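Local coordinates for protein glucosamine--fructose-6-phosphate aminotransferase [isomerizing] (Francisella tularensis subsp. tularensis, PDB 3TBF) that probably carries, in two SIS domains, the isomerase half of glucosamine-6-phosphate synthase, which makes glucosamine 6-phosphate from fructose 6-phosphate and glutamine, the first step toward amino sugars, at residues N27-L30 with A31-D35; E287-D290 with K291-N295. All coordinates share one frame; numbering follows the deposited sequence.

Interaction 1 (N27-L30 with A31-D35)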
ATOM      1  N   ASN A  27      27.659 -10.581   8.777  1.00 15.39           N
ATOM      2  CA  ASN A  27      28.080  -9.637   9.796  1.00 15.77           C
ATOM      3  C   ASN A  27      26.915  -9.130  10.651  1.00 16.81           C
ATOM      4  O   ASN A  27      27.019  -9.051  11.859  1.00 18.31           O
ATOM      5  CB  ASN A  27      28.854  -8.487   9.165  1.00 15.91           C
ATOM      6  CG  ASN A  27      30.324  -8.893   8.750  1.00 19.24           C
ATOM      7  OD1 ASN A  27      30.877  -9.907   9.198  1.00 21.56           O
ATOM      8  ND2 ASN A  27      30.919  -8.099   7.883  1.00 22.36           N
ATOM      9  N   THR A  28      25.769  -8.866  10.054  1.00 16.57           N
ATOM     10  CA  THR A  28      24.638  -8.425  10.839  1.00 16.36           C
ATOM     11  C   THR A  28      24.182  -9.490  11.845  1.00 18.06           C
ATOM     12  O   THR A  28      23.879  -9.174  12.992  1.00 19.38           O
ATOM     13  CB  THR A  28      23.473  -8.051   9.953  1.00 14.80           C
ATOM     14  OG1 THR A  28      23.923  -7.082   9.000  1.00 13.39           O
ATOM     15  CG2 THR A  28      22.361  -7.480  10.777  1.00 11.27           C
ATOM     16  N   ILE A  29      24.118 -10.736  11.423  1.00 18.84           N
ATOM     17  CA  ILE A  29      23.702 -11.796  12.341  1.00 20.97           C
ATOM     18  C   ILE A  29      24.718 -11.992  13.494  1.00 22.34           C
ATOM     19  O   ILE A  29      24.381 -12.085  14.677  1.00 22.00           O
ATOM     20  CB  ILE A  29      23.613 -13.148  11.629  1.00 20.54           C
ATOM     21  CG1 ILE A  29      22.476 -13.154  10.642  1.00 20.12           C
ATOM     22  CG2 ILE A  29      23.402 -14.273  12.618  1.00 20.54           C
ATOM     23  CD1 ILE A  29      22.470 -14.365   9.711  1.00 17.38           C
ATOM     24  N   LEU A  30      25.965 -12.054  13.103  1.00 24.05           N
ATOM     25  CA  LEU A  30      27.066 -12.260  14.027  1.00 25.70           C
ATOM     26  C   LEU A  30      26.992 -11.287  15.201  1.00 26.19           C
ATOM     27  O   LEU A  30      27.217 -11.664  16.325  1.00 27.44           O
ATOM     28  CB  LEU A  30      28.395 -12.122  13.278  1.00 25.90           C
ATOM     29  CG  LEU A  30      29.522 -13.142  13.487  1.00 31.34           C
ATOM     30  CD1 LEU A  30      29.768 -13.435  14.990  1.00 34.32           C
ATOM     31  CD2 LEU A  30      29.233 -14.447  12.728  1.00 34.78           C
ATOM     32  N   ALA A  31      26.657 -10.032  14.954  1.00 27.00           N
ATOM     33  CA  ALA A  31      26.699  -9.029  16.014  1.00 27.65           C
ATOM     34  C   ALA A  31      25.628  -9.237  17.093  1.00 28.70           C
ATOM     35  O   ALA A  31      25.687  -8.601  18.155  1.00 29.21           O
ATOM     36  CB  ALA A  31      26.601  -7.598  15.427  1.00 26.43           C
ATOM     37  N   SER A  32      24.652 -10.102  16.842  1.00 29.35           N
ATOM     38  CA  SER A  32      23.610 -10.342  17.830  1.00 30.54           C
ATOM     39  C   SER A  32      23.727 -11.697  18.517  1.00 31.69           C
ATOM     40  O   SER A  32      22.918 -12.039  19.364  1.00 32.06           O
ATOM     41  CB  SER A  32      22.256 -10.205  17.158  1.00 30.71           C
ATOM     42  OG  SER A  32      22.050 -11.287  16.261  1.00 31.19           O
ATOM     43  N   LEU A  33      24.740 -12.458  18.143  1.00 33.20           N
ATOM     44  CA  LEU A  33      24.945 -13.800  18.674  1.00 35.07           C
ATOM     45  C   LEU A  33      25.817 -13.793  19.936  1.00 37.02           C
ATOM     46  O   LEU A  33      26.582 -12.855  20.189  1.00 36.72           O
ATOM     47  CB  LEU A  33      25.607 -14.706  17.620  1.00 34.24           C
ATOM     48  CG  LEU A  33      24.814 -15.150  16.380  1.00 34.64           C
ATOM     49  CD1 LEU A  33      25.564 -16.300  15.629  1.00 33.06           C
ATOM     50  CD2 LEU A  33      23.375 -15.567  16.693  1.00 31.45           C
ATOM     51  N   ALA A  34      25.672 -14.857  20.713  1.00 39.12           N
ATOM     52  CA  ALA A  34      26.563 -15.178  21.816  1.00 40.44           C
ATOM     53  C   ALA A  34      26.567 -16.682  21.888  1.00 41.67           C
ATOM     54  O   ALA A  34      25.549 -17.300  22.246  1.00 41.85           O
ATOM     55  CB  ALA A  34      26.051 -14.580  23.111  1.00 40.75           C
ATOM     56  N   ASP A  35      27.701 -17.269  21.517  1.00 42.95           N
ATOM     57  CA  ASP A  35      27.861 -18.733  21.437  1.00 44.33           C
ATOM     58  C   ASP A  35      26.956 -19.332  20.344  1.00 43.28           C
ATOM     59  O   ASP A  35      26.449 -20.444  20.483  1.00 42.78           O
ATOM     60  CB  ASP A  35      27.565 -19.427  22.792  1.00 45.90           C
ATOM     61  CG  ASP A  35      28.515 -18.976  23.932  1.00 49.79           C
ATOM     62  OD1 ASP A  35      29.760 -18.929  23.731  1.00 52.50           O
ATOM     63  OD2 ASP A  35      27.991 -18.686  25.045  1.00 54.40           O
TER

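Interaction 2 (E287-D290 with K291-N295)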
ATOM      1  N   GLU A 287       2.826 -22.428   1.192  1.00 39.66           N
ATOM      2  CA  GLU A 287       1.427 -22.889   1.181  1.00 41.19           C
ATOM      3  C   GLU A 287       0.615 -22.382  -0.011  1.00 39.68           C
ATOM      4  O   GLU A 287      -0.391 -22.977  -0.318  1.00 40.94           O
ATOM      5  CB  GLU A 287       0.686 -22.465   2.468  1.00 42.11           C
ATOM      6  CG  GLU A 287       1.370 -22.890   3.765  1.00 46.23           C
ATOM      7  CD  GLU A 287       2.514 -21.927   4.186  1.00 52.39           C
ATOM      8  OE1 GLU A 287       2.226 -20.710   4.418  1.00 55.18           O
ATOM      9  OE2 GLU A 287       3.701 -22.388   4.282  1.00 54.60           O
ATOM     10  N   LEU A 288       1.051 -21.327  -0.688  1.00 37.79           N
ATOM     11  CA  LEU A 288       0.192 -20.598  -1.642  1.00 37.78           C
ATOM     12  C   LEU A 288       0.558 -20.791  -3.107  1.00 37.56           C
ATOM     13  O   LEU A 288       0.213 -19.977  -3.972  1.00 36.27           O
ATOM     14  CB  LEU A 288       0.236 -19.110  -1.312  1.00 37.22           C
ATOM     15  CG  LEU A 288       0.026 -18.797   0.179  1.00 38.74           C
ATOM     16  CD1 LEU A 288       0.369 -17.329   0.515  1.00 38.01           C
ATOM     17  CD2 LEU A 288      -1.428 -19.171   0.587  1.00 39.45           C
ATOM     18  N   LEU A 289       1.262 -21.888  -3.370  1.00 37.94           N
ATOM     19  CA  LEU A 289       1.804 -22.146  -4.678  1.00 37.54           C
ATOM     20  C   LEU A 289       0.687 -22.240  -5.662  1.00 37.72           C
ATOM     21  O   LEU A 289       0.686 -21.550  -6.689  1.00 37.14           O
ATOM     22  CB  LEU A 289       2.622 -23.437  -4.651  1.00 37.70           C
ATOM     23  CG  LEU A 289       3.158 -23.926  -5.992  1.00 38.29           C
ATOM     24  CD1 LEU A 289       4.061 -22.872  -6.696  1.00 33.82           C
ATOM     25  CD2 LEU A 289       3.886 -25.298  -5.733  1.00 36.91           C
ATOM     26  N   ASP A 290      -0.295 -23.071  -5.330  1.00 39.14           N
ATOM     27  CA  ASP A 290      -1.405 -23.319  -6.240  1.00 39.91           C
ATOM     28  C   ASP A 290      -2.189 -22.033  -6.535  1.00 38.81           C
ATOM     29  O   ASP A 290      -2.573 -21.776  -7.697  1.00 38.59           O
ATOM     30  CB  ASP A 290      -2.269 -24.471  -5.714  1.00 41.69           C
ATOM     31  CG  ASP A 290      -1.596 -25.865  -5.903  1.00 46.94           C
ATOM     32  OD1 ASP A 290      -0.558 -25.975  -6.611  1.00 51.01           O
ATOM     33  OD2 ASP A 290      -2.118 -26.875  -5.371  1.00 53.68           O
ATOM     34  N   LYS A 291      -2.372 -21.180  -5.531  1.00 37.64           N
ATOM     35  CA  LYS A 291      -3.030 -19.886  -5.808  1.00 37.64           C
ATOM     36  C   LYS A 291      -2.197 -19.056  -6.795  1.00 35.50           C
ATOM     37  O   LYS A 291      -2.743 -18.430  -7.719  1.00 34.06           O
ATOM     38  CB  LYS A 291      -3.223 -19.009  -4.560  1.00 38.36           C
ATOM     39  CG  LYS A 291      -3.680 -19.665  -3.283  1.00 41.63           C
ATOM     40  CD  LYS A 291      -5.070 -20.171  -3.349  1.00 46.70           C
ATOM     41  CE  LYS A 291      -5.422 -20.845  -2.003  1.00 50.67           C
ATOM     42  NZ  LYS A 291      -4.542 -22.017  -1.575  1.00 51.58           N
ATOM     43  N   THR A 292      -0.877 -19.060  -6.576  1.00 33.24           N
ATOM     44  CA  THR A 292       0.019 -18.221  -7.352  1.00 31.47           C
ATOM     45  C   THR A 292       0.094 -18.694  -8.802  1.00 31.71           C
ATOM     46  O   THR A 292       0.024 -17.899  -9.740  1.00 30.19           O
ATOM     47  CB  THR A 292       1.412 -18.164  -6.697  1.00 30.98           C
ATOM     48  OG1 THR A 292       1.371 -17.279  -5.567  1.00 28.55           O
ATOM     49  CG2 THR A 292       2.440 -17.671  -7.674  1.00 29.05           C
ATOM     50  N   LEU A 293       0.211 -19.997  -8.982  1.00 32.95           N
ATOM     51  CA  LEU A 293       0.181 -20.588 -10.326  1.00 35.10           C
ATOM     52  C   LEU A 293      -1.140 -20.277 -11.057  1.00 36.00           C
ATOM     53  O   LEU A 293      -1.171 -20.026 -12.283  1.00 34.86           O
ATOM     54  CB  LEU A 293       0.352 -22.107 -10.233  1.00 36.16           C
ATOM     55  CG  LEU A 293       1.762 -22.550  -9.913  1.00 37.55           C
ATOM     56  CD1 LEU A 293       1.770 -24.069  -9.548  1.00 40.61           C
ATOM     57  CD2 LEU A 293       2.685 -22.244 -11.099  1.00 38.68           C
ATOM     58  N   SER A 294      -2.216 -20.277 -10.275  1.00 36.70           N
ATOM     59  CA  SER A 294      -3.515 -19.903 -10.786  1.00 38.15           C
ATOM     60  C   SER A 294      -3.543 -18.410 -11.186  1.00 37.80           C
ATOM     61  O   SER A 294      -4.079 -18.063 -12.244  1.00 38.70           O
ATOM     62  CB  SER A 294      -4.584 -20.255  -9.751  1.00 38.34           C
ATOM     63  OG  SER A 294      -5.814 -19.694 -10.103  1.00 40.78           O
ATOM     64  N   ASN A 295      -2.948 -17.533 -10.370  1.00 36.92           N
ATOM     65  CA  ASN A 295      -2.878 -16.105 -10.723  1.00 35.76           C
ATOM     66  C   ASN A 295      -1.979 -15.894 -11.934  1.00 36.14           C
ATOM     67  O   ASN A 295      -2.236 -15.074 -12.820  1.00 35.57           O
ATOM     68  CB  ASN A 295      -2.350 -15.278  -9.566  1.00 35.04           C
ATOM     69  CG  ASN A 295      -3.210 -15.389  -8.299  1.00 35.97           C
ATOM     70  OD1 ASN A 295      -2.662 -15.416  -7.183  1.00 36.51           O
ATOM     71  ND2 ASN A 295      -4.549 -15.427  -8.456  1.00 35.31           N
TER

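Interaction 1 (N27-L30 with A31-D35)
Ser32 folds back on Ile29 at the C-terminal end of helix 21-30, and three backbone bonds and one side-chain bond carry the chain from the helix into a beta turn. The backbone bonds shorten in span as the helix runs out. Ala31 N still reaches four residues back to Asn27 O, at 3.3 Å, whereas Ser32 N reaches only three, to Ile29 O at 2.9 Å. Leu33 N then binds Leu30 O at 3.2 Å, closing a type I beta turn from Leu30 to Leu33. The side-chain bond uses the same acceptor as Ser32 N: Ser32 OG donates to Ile29 O over 2.9 Å, tilted only 15° from the carbonyl plane. Its hydroxyl stands between the backbone N and carbonyl carbon (chi1 70°), which turns it back to the helix, and Ile29 O is thus gripped by two donors from one residue. The apolar contact lies alongside: Ile29 CG2, anti to its own N, meets Leu33 CG at 4.1 Å, the two side chains pointing the same way, while Leu33 CG also rests 3.5 Å from Ile29 O. Beyond the turn the chain enters strand 33-34, paired antiparallel with strand 37-38, and Ser32 is joined to Ser39 by backbone bonding. Helix 165-184 packs on Thr28, Ile29 and Ser32, and helix 190-201 meets Ile29 and Leu33.

Interaction 2 (E287-D290 with K291-N295)
Leu288 holds the N-cap position of helix 289-301, and from it the first i to i+4 bonds start: Thr292 N to Leu288 O at 3.0 Å, Leu293 N to Leu289 O at 2.8 Å and Ser294 N to Asp290 O at 3.0 Å. The middle bond is the straightest, with 173° at the hydrogen. Thr292 adds a second donor to the same carbonyl, Leu288 O. Its OG1 lies beside its own N and anti to the carbonyl carbon (chi1 -77°), and from there gives a weak hydrogen bond to Leu288 O at 3.3 Å. Leu293, one turn after Leu289, lies obliquely across it: its CD1 touches both CG and CD1 of Leu289, each at 3.8 Å, and its CG also sits 3.5 Å from Leu289 O. Lys291 CB comes within 3.6 Å of Leu288 O. The side chains of Leu288 and Lys291 both pack on Tyr94 of the second subunit, while Asn295 OD1 accepts from Arg235 NE farther along the helix. Asp290 OD2 and Lys291 NZ stay 6.6 Å apart, with no salt bridge between them. The first turn therefore rests on backbone bonds and leucine packing, and the threonine hydroxyl adds one weak bond to Leu288 O; the carboxylate of Asp290, near the helix start, would probably interact favourably with the helix dipole.

Interactions 1 and 2 frame helices at contrary ends: residues 27-35 unwind the C-terminal end of helix 21-30 into a beta turn, residues 287-295 launch helix 289-301. They do not touch; their centres are 36 Å apart and their nearest atoms about 21 Å. Their centres lie about 20 and 21 Å from the chain centre, and both contacts are only partly buried. Interaction 2 belongs to the second SIS domain, in the crossover between strands 278-283 and 305-311 of a five-stranded parallel sheet, and reaches the second subunit; interaction 1 meets no other chain. In both, a hydroxyl shares a carbonyl oxygen with its own residue's backbone N, though only weakly in interaction 2.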